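Local coordinates for protein YciF (Escherichia coli, PDB 2GS4) that is a homodimeric stress protein of rubrerythrin-like, all-helical build that probably binds metal, though its precise biochemical role is not established, at residues T5-T17 with S116-Y129. Residues are numbered along the deposited sequence; the frame is centred on the assembly and turned at random.
Sequences TIEDVFIHLLSDT and SYGTLATLAEQLGY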
loop_
_atom_site.group_PDB
_atom_site.type_symbol
_atom_site.label_atom_id
_atom_site.label_comp_id
_atom_site.label_asym_id
_atom_site.label_seq_id
_atom_site.Cartn_x
_atom_site.Cartn_y
_atom_site.Cartn_z
ATOM N N THR A 5 14.996 13.271 7.729
ATOM C CA THR A 5 14.346 14.564 7.555
ATOM C C THR A 5 13.050 14.379 6.777
ATOM O O THR A 5 12.822 13.324 6.179
ATOM C CB THR A 5 15.239 15.555 6.783
ATOM O OG1 THR A 5 15.326 15.153 5.411
ATOM C CG2 THR A 5 16.639 15.578 7.379
ATOM N N ILE A 6 12.203 15.402 6.806
ATOM C CA ILE A 6 10.924 15.386 6.104
ATOM C C ILE A 6 11.233 15.186 4.631
ATOM O O ILE A 6 10.514 14.518 3.889
ATOM C CB ILE A 6 10.207 16.735 6.304
ATOM C CG1 ILE A 6 9.908 16.932 7.793
ATOM C CG2 ILE A 6 8.945 16.808 5.455
ATOM C CD1 ILE A 6 9.217 15.746 8.448
ATOM N N GLU A 7 12.351 15.779 4.246
ATOM C CA GLU A 7 12.860 15.731 2.895
ATOM C C GLU A 7 13.144 14.283 2.476
ATOM O O GLU A 7 12.764 13.872 1.378
ATOM C CB GLU A 7 14.127 16.586 2.834
ATOM C CG GLU A 7 14.151 17.545 1.678
ATOM C CD GLU A 7 13.947 16.821 0.379
ATOM O OE1 GLU A 7 14.537 15.733 0.231
ATOM O OE2 GLU A 7 13.209 17.331 -0.487
ATOM N N ASP A 8 13.803 13.509 3.340
ATOM C CA ASP A 8 14.092 12.109 3.016
ATOM C C ASP A 8 12.781 11.339 2.866
ATOM O O ASP A 8 12.640 10.513 1.968
ATOM C CB ASP A 8 14.912 11.407 4.108
ATOM C CG ASP A 8 16.304 11.989 4.291
ATOM O OD1 ASP A 8 16.961 12.356 3.294
ATOM O OD2 ASP A 8 16.751 12.049 5.457
ATOM N N VAL A 9 11.827 11.604 3.759
ATOM C CA VAL A 9 10.527 10.933 3.704
ATOM C C VAL A 9 9.847 11.290 2.389
ATOM O O VAL A 9 9.291 10.425 1.717
ATOM C CB VAL A 9 9.588 11.363 4.868
ATOM C CG1 VAL A 9 8.198 10.747 4.672
ATOM C CG2 VAL A 9 10.154 10.910 6.206
ATOM N N PHE A 10 9.890 12.569 2.031
ATOM C CA PHE A 10 9.277 13.020 0.792
ATOM C C PHE A 10 9.905 12.365 -0.428
ATOM O O PHE A 10 9.185 11.869 -1.304
ATOM C CB PHE A 10 9.358 14.546 0.665
ATOM C CG PHE A 10 8.746 15.083 -0.609
ATOM C CD1 PHE A 10 9.553 15.547 -1.641
ATOM C CD2 PHE A 10 7.361 15.116 -0.781
ATOM C CE1 PHE A 10 8.993 16.029 -2.832
ATOM C CE2 PHE A 10 6.795 15.593 -1.960
ATOM C CZ PHE A 10 7.615 16.054 -2.988
ATOM N N ILE A 11 11.236 12.350 -0.495
ATOM C CA ILE A 11 11.884 11.740 -1.644
ATOM C C ILE A 11 11.555 10.244 -1.707
ATOM O O ILE A 11 11.294 9.702 -2.778
ATOM C CB ILE A 11 13.431 11.992 -1.640
ATOM C CG1 ILE A 11 14.034 11.445 -2.923
ATOM C CG2 ILE A 11 14.094 11.379 -0.423
ATOM C CD1 ILE A 11 13.320 11.966 -4.102
ATOM N N HIS A 12 11.544 9.585 -0.553
ATOM C CA HIS A 12 11.220 8.164 -0.491
ATOM C C HIS A 12 9.818 7.904 -1.051
ATOM O O HIS A 12 9.644 7.059 -1.932
ATOM C CB HIS A 12 11.289 7.663 0.958
ATOM C CG HIS A 12 10.580 6.362 1.180
ATOM N ND1 HIS A 12 11.056 5.160 0.706
ATOM C CD2 HIS A 12 9.418 6.082 1.819
ATOM C CE1 HIS A 12 10.223 4.192 1.046
ATOM N NE2 HIS A 12 9.220 4.725 1.722
ATOM N N LEU A 13 8.818 8.616 -0.536
ATOM C CA LEU A 13 7.442 8.433 -0.990
ATOM C C LEU A 13 7.226 8.788 -2.461
ATOM O O LEU A 13 6.427 8.152 -3.144
ATOM C CB LEU A 13 6.481 9.241 -0.107
ATOM C CG LEU A 13 6.281 8.744 1.332
ATOM C CD1 LEU A 13 5.460 9.759 2.110
ATOM C CD2 LEU A 13 5.589 7.385 1.325
ATOM N N LEU A 14 7.927 9.811 -2.938
ATOM C CA LEU A 14 7.799 10.228 -4.331
ATOM C C LEU A 14 8.387 9.156 -5.246
ATOM O O LEU A 14 7.829 8.853 -6.307
ATOM C CB LEU A 14 8.533 11.556 -4.557
ATOM C CG LEU A 14 8.385 12.144 -5.961
ATOM C CD1 LEU A 14 6.981 12.666 -6.146
ATOM C CD2 LEU A 14 9.401 13.275 -6.154
ATOM N N SER A 15 9.515 8.590 -4.823
ATOM C CA SER A 15 10.203 7.548 -5.578
ATOM C C SER A 15 9.348 6.284 -5.631
ATOM O O SER A 15 9.340 5.560 -6.640
ATOM C CB SER A 15 11.554 7.225 -4.935
ATOM O OG SER A 15 12.435 8.331 -5.007
ATOM N N ASP A 16 8.630 6.025 -4.541
ATOM C CA ASP A 16 7.762 4.857 -4.461
ATOM C C ASP A 16 6.606 5.100 -5.428
ATOM O O ASP A 16 6.232 4.221 -6.207
ATOM C CB ASP A 16 7.225 4.697 -3.036
ATOM C CG ASP A 16 7.233 3.253 -2.561
ATOM O OD1 ASP A 16 6.636 2.971 -1.498
ATOM O OD2 ASP A 16 7.837 2.403 -3.243
ATOM N N THR A 17 6.059 6.311 -5.398
ATOM C CA THR A 17 4.952 6.638 -6.286
ATOM C C THR A 17 5.394 6.561 -7.755
ATOM O O THR A 17 4.626 6.112 -8.612
ATOM C CB THR A 17 4.364 8.026 -5.937
ATOM O OG1 THR A 17 3.601 7.920 -4.726
ATOM C CG2 THR A 17 3.469 8.543 -7.046
ATOM N N SER A 116 -1.869 8.564 -1.626
ATOM C CA SER A 116 -0.445 8.796 -1.894
ATOM C C SER A 116 -0.157 10.245 -2.299
ATOM O O SER A 116 0.746 10.887 -1.772
ATOM C CB SER A 116 0.060 7.876 -3.015
ATOM O OG SER A 116 0.451 6.606 -2.527
ATOM N N TYR A 117 -0.919 10.751 -3.260
ATOM C CA TYR A 117 -0.715 12.115 -3.728
ATOM C C TYR A 117 -1.171 13.153 -2.710
ATOM O O TYR A 117 -0.650 14.267 -2.675
ATOM C CB TYR A 117 -1.412 12.306 -5.083
ATOM C CG TYR A 117 -0.566 11.790 -6.231
ATOM C CD1 TYR A 117 0.481 12.551 -6.746
ATOM C CD2 TYR A 117 -0.798 10.529 -6.783
ATOM C CE1 TYR A 117 1.278 12.075 -7.786
ATOM C CE2 TYR A 117 -0.006 10.042 -7.821
ATOM C CZ TYR A 117 1.027 10.821 -8.319
ATOM O OH TYR A 117 1.799 10.356 -9.358
ATOM N N GLY A 118 -2.148 12.791 -1.884
ATOM C CA GLY A 118 -2.607 13.715 -0.866
ATOM C C GLY A 118 -1.434 13.931 0.075
ATOM O O GLY A 118 -1.101 15.060 0.432
ATOM N N THR A 119 -0.786 12.830 0.446
ATOM C CA THR A 119 0.369 12.856 1.339
ATOM C C THR A 119 1.551 13.616 0.720
ATOM O O THR A 119 2.145 14.474 1.367
ATOM C CB THR A 119 0.805 11.406 1.704
ATOM O OG1 THR A 119 -0.239 10.769 2.455
ATOM C CG2 THR A 119 2.082 11.417 2.529
ATOM N N LEU A 120 1.876 13.315 -0.535
ATOM C CA LEU A 120 2.994 13.977 -1.215
ATOM C C LEU A 120 2.767 15.480 -1.381
ATOM O O LEU A 120 3.688 16.277 -1.190
ATOM C CB LEU A 120 3.251 13.334 -2.589
ATOM C CG LEU A 120 3.887 11.939 -2.586
ATOM C CD1 LEU A 120 3.782 11.318 -3.976
ATOM C CD2 LEU A 120 5.346 12.037 -2.156
ATOM N N ALA A 121 1.546 15.868 -1.732
ATOM C CA ALA A 121 1.218 17.279 -1.913
ATOM C C ALA A 121 1.378 18.061 -0.604
ATOM O O ALA A 121 1.912 19.173 -0.604
ATOM C CB ALA A 121 -0.201 17.421 -2.446
ATOM N N THR A 122 0.919 17.479 0.507
ATOM C CA THR A 122 1.027 18.134 1.814
ATOM C C THR A 122 2.498 18.239 2.226
ATOM O O THR A 122 2.940 19.292 2.696
ATOM C CB THR A 122 0.209 17.365 2.909
ATOM O OG1 THR A 122 -1.180 17.359 2.555
ATOM C CG2 THR A 122 0.352 18.030 4.274
ATOM N N LEU A 123 3.261 17.166 2.036
ATOM C CA LEU A 123 4.677 17.183 2.383
ATOM C C LEU A 123 5.397 18.241 1.550
ATOM O O LEU A 123 6.166 19.038 2.077
ATOM C CB LEU A 123 5.313 15.811 2.152
ATOM C CG LEU A 123 4.853 14.719 3.120
ATOM C CD1 LEU A 123 5.632 13.443 2.848
ATOM C CD2 LEU A 123 5.075 15.172 4.556
ATOM N N ALA A 124 5.139 18.251 0.248
ATOM C CA ALA A 124 5.763 19.232 -0.627
ATOM C C ALA A 124 5.415 20.633 -0.130
ATOM O O ALA A 124 6.287 21.497 -0.045
ATOM C CB ALA A 124 5.283 19.043 -2.067
ATOM N N GLU A 125 4.148 20.856 0.207
ATOM C CA GLU A 125 3.727 22.166 0.698
ATOM C C GLU A 125 4.467 22.550 1.966
ATOM O O GLU A 125 4.957 23.674 2.104
ATOM C CB GLU A 125 2.231 22.182 0.986
ATOM C CG GLU A 125 1.432 22.907 -0.068
ATOM C CD GLU A 125 -0.042 22.954 0.255
ATOM O OE1 GLU A 125 -0.672 21.879 0.309
ATOM O OE2 GLU A 125 -0.570 24.066 0.460
ATOM N N GLN A 126 4.543 21.604 2.892
ATOM C CA GLN A 126 5.208 21.830 4.161
ATOM C C GLN A 126 6.722 21.980 4.045
ATOM O O GLN A 126 7.366 22.489 4.962
ATOM C CB GLN A 126 4.840 20.704 5.132
ATOM C CG GLN A 126 3.427 20.844 5.680
ATOM C CD GLN A 126 3.341 21.887 6.781
ATOM O OE1 GLN A 126 3.681 21.616 7.932
ATOM N NE2 GLN A 126 2.900 23.088 6.431
ATOM N N LEU A 127 7.297 21.545 2.925
ATOM C CA LEU A 127 8.741 21.674 2.739
ATOM C C LEU A 127 9.074 22.950 1.967
ATOM O O LEU A 127 10.235 23.243 1.703
ATOM C CB LEU A 127 9.300 20.450 2.006
ATOM C CG LEU A 127 9.398 19.143 2.804
ATOM C CD1 LEU A 127 9.441 17.956 1.857
ATOM C CD2 LEU A 127 10.637 19.174 3.688
ATOM N N GLY A 128 8.043 23.704 1.608
ATOM C CA GLY A 128 8.254 24.937 0.874
ATOM C C GLY A 128 8.459 24.750 -0.618
ATOM O O GLY A 128 8.976 25.648 -1.282
ATOM N N TYR A 129 8.083 23.585 -1.146
ATOM C CA TYR A 129 8.215 23.330 -2.583
ATOM C C TYR A 129 6.895 23.687 -3.247
ATOM O O TYR A 129 6.074 22.818 -3.533
ATOM C CB TYR A 129 8.535 21.859 -2.875
ATOM C CG TYR A 129 9.774 21.347 -2.191
ATOM C CD1 TYR A 129 10.739 22.228 -1.714
ATOM C CD2 TYR A 129 9.975 19.980 -1.996
ATOM C CE1 TYR A 129 11.867 21.771 -1.054
ATOM C CE2 TYR A 129 11.100 19.509 -1.335
ATOM C CZ TYR A 129 12.042 20.412 -0.863
ATOM O OH TYR A 129 13.153 19.970 -0.182
HETATM O O HOH W 1 1.670 5.869 -5.186
#
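F10 reaches from helix 6-17 into the last turns of helix 116-126; the two run roughly antiparallel, their axes 10.1 Å apart at closest approach. Its CB and then CG lie against CD1 of L127. With CG anti to the backbone N (chi1 180°), the ring slants past L123, the two side chains running in opposite directions: CD2 of F10 passes 3.6 Å from CB of L123, and farther out CE2 meets O of L120 at 3.3 Å, the oxygen lying at the ring edge near its plane. CE2 and CZ also rest on the methyl of A124, small enough to admit a large ring. CE1 approaches CD2 of Y129, whose edge is turned toward the F10 face in an offset edge-to-face pair, planes at 66°.

The leucines answer as knobs into holes. L120 sits among F10, L13, L14 and T17, L123 among I6, V9, F10 and L13; beyond it I6 CG2 presses on CD2 of L127 at 3.4 Å, a tight fit. I6 and V9 also pack on Q126 and T119 of the second subunit, so the seam borders the dimer interface. T17 is two-sided: its CG2 touches OH of Y117, itself hydrogen-bonded to E21, whereas its OG1 shares a water with OG of S116.

G128, lacking a CB, readily takes the positive phi of a Schellman motif. The Y129 hydroxyl, also bonded by N67, donates to OE2 of E7 (2.7 Å) from the carboxylate's anti side, 25° out of plane.

Apolar burial thus brings these ferritin-like helices together with little directionality, while the phenol–carboxylate bond ties the turn after one to the first turn of the other.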